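Local atomic coordinates of type C neurotoxin (PDB entry 3PME), a protein that is the receptor-binding domain of a mosaic C/D botulinum neurotoxin and probably attaches the toxin to gangliosides and phospholipid of the neuronal membrane. Residues T144-I149 and E208-V213; Y152-I157 and K162-I167. One frame throughout, in Å; residues are numbered along the deposited sequence.

Three of the four segments are strands of one large antiparallel sheet in the concanavalin-like region of this receptor-binding fragment; the fourth, 208-213, is a helix packed against it. The centres of the two contacts are about 10 Å apart. Strand 141-148 comes first, followed by strands 152-157 and 160-166, and helix 207-218 arrives last, so the hairpin of interaction 2 falls in the chain between the two segments of interaction 1. Strands 141-148 and 152-157 are sheet neighbours, joined by probable hydrogen bonds from Tyr-156 N to Thr-144 O (2.7 Å) and from Lys-154 N to Thr-146 O (2.8 Å). Interaction 2 adds the next strand, 160-166, to the sheet, while interaction 1 covers part of one face with the short helix 207-218.

Interaction 1 (T144-I149 and E208-V213); sequences TITNNI and EDINIV
A short helix laid over one face of the large antiparallel sheet makes this contact: helix 207-218 sets Ile-210 against Thr-144 and Thr-146 of strand 141-148. The two threonines are two residues apart, so both point to the same face of the strand, and the isoleucine reaches both of them.

Ile-210 approaches with two branches. Its CG2 lies 3.6 Å from Thr-144 OG1, a methyl against a hydroxyl oxygen, and passes Thr-144 CB at 4.1 Å. The longer branch runs from CG1 to CD1, nearly straight at chi2 172°, and this extension carries CD1 over to the second threonine. There Ile-210 CD1 sits 4.0 Å from Thr-146 CG2, while Thr-144 CG2 is likewise 4.0 Å from CD1, so the end methyl touches both threonine methyls. The side chains of Thr-144 and Ile-210 lie alongside each other, pointing opposite ways.

In Thr-144, CG2 stands opposite the backbone N and OG1 lies beside it (chi1 -46°), which offers the methyl to the isoleucine chain and the oxygen to its CG2 branch. All three residues are buried, and what joins them is van der Waals contact alone. Between segments 144-149 and 208-213, Ile-210 is the helix side chain that touches the strand; its CA is 7.3 Å from Thr-144 CA. Tyr-156 of the adjacent strand and Leu-205, just before the helix, also touch Ile-210. The arrangement is that of a short helix packed on the face of a beta-sandwich sheet, here in a concanavalin-like fold.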
loop_
_atom_site.group_PDB
_atom_site.type_symbol
_atom_site.label_atom_id
_atom_site.label_comp_id
_atom_site.label_asym_id
_atom_site.label_seq_id
_atom_site.Cartn_x
_atom_site.Cartn_y
_atom_site.Cartn_z
ATOM N N THR A 144 -7.273 7.059 11.079
ATOM C CA THR A 144 -7.553 8.323 11.750
ATOM C C THR A 144 -8.543 8.057 12.857
ATOM O O THR A 144 -9.601 7.454 12.631
ATOM C CB THR A 144 -8.138 9.393 10.821
ATOM O OG1 THR A 144 -7.388 9.448 9.602
ATOM C CG2 THR A 144 -8.080 10.756 11.512
ATOM N N ILE A 145 -8.176 8.489 14.055
ATOM C CA ILE A 145 -9.060 8.392 15.210
ATOM C C ILE A 145 -9.462 9.804 15.608
ATOM O O ILE A 145 -8.589 10.642 15.819
ATOM C CB ILE A 145 -8.346 7.778 16.425
ATOM C CG1 ILE A 145 -7.629 6.474 16.065
ATOM C CG2 ILE A 145 -9.345 7.562 17.574
ATOM C CD1 ILE A 145 -8.543 5.408 15.659
ATOM N N THR A 146 -10.766 10.074 15.707
ATOM C CA THR A 146 -11.202 11.347 16.298
ATOM C C THR A 146 -11.813 11.066 17.669
ATOM O O THR A 146 -12.436 10.019 17.887
ATOM C CB THR A 146 -12.191 12.141 15.400
ATOM O OG1 THR A 146 -13.428 11.421 15.272
ATOM C CG2 THR A 146 -11.600 12.384 14.008
ATOM N N ASN A 147 -11.600 11.994 18.596
ATOM C CA ASN A 147 -12.092 11.838 19.961
ATOM C C ASN A 147 -12.802 13.099 20.385
ATOM O O ASN A 147 -12.279 14.188 20.223
ATOM C CB ASN A 147 -10.931 11.596 20.928
ATOM C CG ASN A 147 -10.107 10.372 20.571
ATOM O OD1 ASN A 147 -10.493 9.241 20.859
ATOM N ND2 ASN A 147 -8.954 10.597 19.955
ATOM N N ASN A 148 -14.002 12.953 20.929
ATOM C CA ASN A 148 -14.671 14.097 21.522
ATOM C C ASN A 148 -15.328 13.696 22.832
ATOM O O ASN A 148 -16.202 12.828 22.874
ATOM C CB ASN A 148 -15.685 14.723 20.559
ATOM C CG ASN A 148 -16.058 16.136 20.954
ATOM O OD1 ASN A 148 -16.384 16.402 22.112
ATOM N ND2 ASN A 148 -16.006 17.054 19.997
ATOM N N ILE A 149 -14.867 14.324 23.900
ATOM C CA ILE A 149 -15.331 13.999 25.241
ATOM C C ILE A 149 -16.831 14.241 25.391
ATOM O O ILE A 149 -17.460 13.732 26.320
ATOM C CB ILE A 149 -14.535 14.794 26.296
ATOM C CG1 ILE A 149 -14.622 14.105 27.656
ATOM C CG2 ILE A 149 -14.995 16.237 26.341
ATOM C CD1 ILE A 149 -14.130 12.673 27.619
ATOM N N GLU A 208 -14.136 15.810 5.616
ATOM C CA GLU A 208 -13.457 16.460 4.503
ATOM C C GLU A 208 -11.964 16.636 4.789
ATOM O O GLU A 208 -11.115 16.374 3.932
ATOM C CB GLU A 208 -14.111 17.813 4.196
ATOM C CG GLU A 208 -13.478 18.556 3.030
ATOM C CD GLU A 208 -14.301 19.754 2.586
ATOM O OE1 GLU A 208 -15.393 19.980 3.160
ATOM O OE2 GLU A 208 -13.858 20.466 1.663
ATOM N N ASP A 209 -11.645 17.079 6.000
ATOM C CA ASP A 209 -10.256 17.308 6.372
ATOM C C ASP A 209 -9.472 16.004 6.495
ATOM O O ASP A 209 -8.317 15.929 6.084
ATOM C CB ASP A 209 -10.160 18.144 7.644
ATOM C CG ASP A 209 -10.432 19.617 7.382
ATOM O OD1 ASP A 209 -10.471 20.006 6.191
ATOM O OD2 ASP A 209 -10.597 20.380 8.355
ATOM N N ILE A 210 -10.102 14.969 7.037
ATOM C CA ILE A 210 -9.458 13.657 7.094
ATOM C C ILE A 210 -9.066 13.194 5.698
ATOM O O ILE A 210 -7.968 12.677 5.484
ATOM C CB ILE A 210 -10.374 12.633 7.765
ATOM C CG1 ILE A 210 -10.514 12.974 9.256
ATOM C CG2 ILE A 210 -9.839 11.208 7.552
ATOM C CD1 ILE A 210 -11.551 12.144 9.986
ATOM N N ASN A 211 -9.953 13.400 4.735
ATOM C CA ASN A 211 -9.644 13.020 3.359
ATOM C C ASN A 211 -8.580 13.879 2.682
ATOM O O ASN A 211 -7.847 13.402 1.816
ATOM C CB ASN A 211 -10.922 12.910 2.533
ATOM C CG ASN A 211 -11.659 11.611 2.803
ATOM O OD1 ASN A 211 -12.513 11.531 3.699
ATOM N ND2 ASN A 211 -11.307 10.572 2.057
ATOM N N ILE A 212 -8.479 15.132 3.093
ATOM C CA ILE A 212 -7.401 15.980 2.603
ATOM C C ILE A 212 -6.051 15.462 3.098
ATOM O O ILE A 212 -5.095 15.376 2.327
ATOM C CB ILE A 212 -7.620 17.442 3.012
ATOM C CG1 ILE A 212 -8.826 18.001 2.255
ATOM C CG2 ILE A 212 -6.387 18.274 2.708
ATOM C CD1 ILE A 212 -9.235 19.386 2.702
ATOM N N VAL A 213 -5.981 15.097 4.375
ATOM C CA VAL A 213 -4.764 14.498 4.920
ATOM C C VAL A 213 -4.424 13.193 4.187
ATOM O O VAL A 213 -3.299 13.000 3.734
ATOM C CB VAL A 213 -4.871 14.256 6.441
ATOM C CG1 VAL A 213 -3.575 13.634 6.984
ATOM C CG2 VAL A 213 -5.166 15.562 7.173
#

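Interaction 2 (Y152-I157 and K162-I167); sequences YMKLYI and KQSERI
Leu-155 O takes two backbone N-H groups from the facing strand: Lys-162 N at 2.8 Å and, more weakly, Gln-163 N at 3.5 Å. Two residues opposite one make a classic beta bulge in the antiparallel hairpin of strands 152-157 and 160-166. Leu-155 N donates a nearly straight bond to Gln-163 O (2.9 Å, 175° at the hydrogen), approaching from 24° out of the carbonyl plane. Beyond it, Met-153 and Glu-165 exchange a reciprocal pair of backbone bonds.

Near the bulge the aliphatic part of Lys-162 crosses Ile-157 at about a right angle, Lys-162 CG meeting Ile-157 CG1 at 3.7 Å. A bend at chi2 (-69°) brings Lys-162 CE back over Ile-157 CB, and a water bridges the end: it donates to Ile-157 O and weakly accepts from Lys-162 NZ.

Toward the other end of the hairpin, the methionine chain of Met-153 runs extended from CG and crosses Ile-167 at roughly a right angle. Ile-167 CG2 lies 3.6 Å from Met-153 CG and also comes near Met-153 SD. Met-153, Leu-155 and Ile-167 all bury apolar side chains, the first and last against Leu-113 of strand 108-114 and Leu-155 against Phe-125 of strand 120-126. Lys-154 and Ser-164 meet on the other face, Lys-154 CG lying 3.7 Å from Ser-164 OG. At the far end, the Tyr-152 ring passes Arg-166: Tyr-152 CD2 is 3.6 Å from Arg-166 CA, and Tyr-152 CE2 lies 4.0 Å from Arg-166 CB.

The backbone bonds therefore set the register of the two strands, bulge included, and the apolar contacts of Met-153 with Ile-167 and of Ile-157 with the Lys-162 chain add to it.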
loop_
_atom_site.group_PDB
_atom_site.type_symbol
_atom_site.label_atom_id
_atom_site.label_comp_id
_atom_site.label_asym_id
_atom_site.label_seq_id
_atom_site.Cartn_x
_atom_site.Cartn_y
_atom_site.Cartn_z
ATOM N N TYR A 152 -18.195 10.840 21.236
ATOM C CA TYR A 152 -17.680 9.606 20.649
ATOM C C TYR A 152 -16.229 9.665 20.235
ATOM O O TYR A 152 -15.667 10.726 19.952
ATOM C CB TYR A 152 -18.523 9.219 19.425
ATOM C CG TYR A 152 -19.967 9.217 19.787
ATOM C CD1 TYR A 152 -20.679 10.395 19.792
ATOM C CD2 TYR A 152 -20.595 8.060 20.211
ATOM C CE1 TYR A 152 -21.980 10.417 20.181
ATOM C CE2 TYR A 152 -21.918 8.079 20.603
ATOM C CZ TYR A 152 -22.593 9.272 20.577
ATOM O OH TYR A 152 -23.910 9.358 20.960
ATOM N N MET A 153 -15.622 8.492 20.198
ATOM C CA MET A 153 -14.400 8.353 19.426
ATOM C C MET A 153 -14.745 7.549 18.179
ATOM O O MET A 153 -15.601 6.668 18.209
ATOM C CB MET A 153 -13.293 7.727 20.254
ATOM C CG MET A 153 -13.614 6.391 20.838
ATOM S SD MET A 153 -12.227 5.877 21.857
ATOM C CE MET A 153 -12.780 4.240 22.302
ATOM N N LYS A 154 -14.099 7.884 17.069
ATOM C CA LYS A 154 -14.463 7.324 15.786
ATOM C C LYS A 154 -13.207 6.884 15.062
ATOM O O LYS A 154 -12.180 7.550 15.141
ATOM C CB LYS A 154 -15.204 8.356 14.944
ATOM C CG LYS A 154 -16.620 8.654 15.475
ATOM C CD LYS A 154 -17.137 10.030 15.024
ATOM C CE LYS A 154 -17.604 10.047 13.576
ATOM N NZ LYS A 154 -18.001 11.430 13.146
ATOM N N LEU A 155 -13.319 5.757 14.375
ATOM C CA LEU A 155 -12.203 5.178 13.640
ATOM C C LEU A 155 -12.449 5.247 12.145
ATOM O O LEU A 155 -13.451 4.720 11.640
ATOM C CB LEU A 155 -12.024 3.721 14.059
ATOM C CG LEU A 155 -10.970 2.947 13.268
ATOM C CD1 LEU A 155 -9.634 3.646 13.370
ATOM C CD2 LEU A 155 -10.884 1.546 13.828
ATOM N N TYR A 156 -11.518 5.896 11.442
ATOM C CA TYR A 156 -11.559 6.027 9.988
ATOM C C TYR A 156 -10.427 5.205 9.398
ATOM O O TYR A 156 -9.325 5.210 9.933
ATOM C CB TYR A 156 -11.349 7.478 9.560
ATOM C CG TYR A 156 -12.498 8.388 9.925
ATOM C CD1 TYR A 156 -12.673 8.815 11.233
ATOM C CD2 TYR A 156 -13.402 8.815 8.965
ATOM C CE1 TYR A 156 -13.725 9.649 11.578
ATOM C CE2 TYR A 156 -14.481 9.649 9.310
ATOM C CZ TYR A 156 -14.617 10.061 10.621
ATOM O OH TYR A 156 -15.673 10.882 10.991
ATOM N N ILE A 157 -10.726 4.504 8.310
ATOM C CA ILE A 157 -9.716 3.754 7.549
ATOM C C ILE A 157 -9.730 4.267 6.119
ATOM O O ILE A 157 -10.762 4.230 5.437
ATOM C CB ILE A 157 -9.986 2.229 7.561
ATOM C CG1 ILE A 157 -9.966 1.681 8.990
ATOM C CG2 ILE A 157 -8.957 1.494 6.659
ATOM C CD1 ILE A 157 -8.602 1.819 9.680
ATOM N N LYS A 162 -15.490 3.746 9.911
ATOM C CA LYS A 162 -15.769 2.316 10.058
ATOM C C LYS A 162 -16.480 1.973 11.359
ATOM O O LYS A 162 -17.361 1.111 11.382
ATOM C CB LYS A 162 -14.470 1.499 9.968
ATOM C CG LYS A 162 -13.695 1.732 8.694
ATOM C CD LYS A 162 -14.405 1.177 7.468
ATOM C CE LYS A 162 -13.502 1.260 6.240
ATOM N NZ LYS A 162 -14.244 0.909 4.990
ATOM N N GLN A 163 -16.074 2.624 12.444
ATOM C CA GLN A 163 -16.584 2.284 13.771
ATOM C C GLN A 163 -16.705 3.527 14.629
ATOM O O GLN A 163 -15.966 4.495 14.453
ATOM C CB GLN A 163 -15.636 1.298 14.471
ATOM C CG GLN A 163 -15.442 -0.029 13.736
ATOM C CD GLN A 163 -16.580 -0.996 13.976
ATOM O OE1 GLN A 163 -17.334 -1.331 13.058
ATOM N NE2 GLN A 163 -16.707 -1.459 15.209
ATOM N N SER A 164 -17.641 3.489 15.569
ATOM C CA SER A 164 -17.784 4.548 16.553
ATOM C C SER A 164 -18.001 3.902 17.917
ATOM O O SER A 164 -18.499 2.777 18.009
ATOM C CB SER A 164 -18.969 5.445 16.198
ATOM O OG SER A 164 -19.103 6.510 17.132
ATOM N N GLU A 165 -17.600 4.606 18.969
ATOM C CA GLU A 165 -17.793 4.134 20.330
ATOM C C GLU A 165 -18.043 5.315 21.252
ATOM O O GLU A 165 -17.379 6.347 21.176
ATOM C CB GLU A 165 -16.582 3.324 20.812
ATOM C CG GLU A 165 -16.792 2.673 22.172
ATOM C CD GLU A 165 -17.699 1.459 22.103
ATOM O OE1 GLU A 165 -17.938 0.957 20.985
ATOM O OE2 GLU A 165 -18.161 0.997 23.167
ATOM N N ARG A 166 -19.018 5.157 22.134
ATOM C CA ARG A 166 -19.376 6.224 23.050
ATOM C C ARG A 166 -18.301 6.361 24.121
ATOM O O ARG A 166 -17.844 5.360 24.666
ATOM C CB ARG A 166 -20.727 5.896 23.682
ATOM C CG ARG A 166 -21.306 6.977 24.547
ATOM C CD ARG A 166 -22.769 6.653 24.845
ATOM N NE ARG A 166 -22.925 5.376 25.538
ATOM C CZ ARG A 166 -23.137 4.205 24.939
ATOM N NH1 ARG A 166 -23.222 4.130 23.614
ATOM N NH2 ARG A 166 -23.259 3.103 25.669
ATOM N N ILE A 167 -17.882 7.590 24.400
ATOM C CA ILE A 167 -16.917 7.822 25.472
ATOM C C ILE A 167 -17.410 8.859 26.475
ATOM O O ILE A 167 -16.765 9.096 27.492
ATOM C CB ILE A 167 -15.518 8.235 24.942
ATOM C CG1 ILE A 167 -15.608 9.486 24.060
ATOM C CG2 ILE A 167 -14.860 7.082 24.183
ATOM C CD1 ILE A 167 -14.267 10.100 23.730
HETATM O O HOH W 1 -11.906 2.413 3.726
#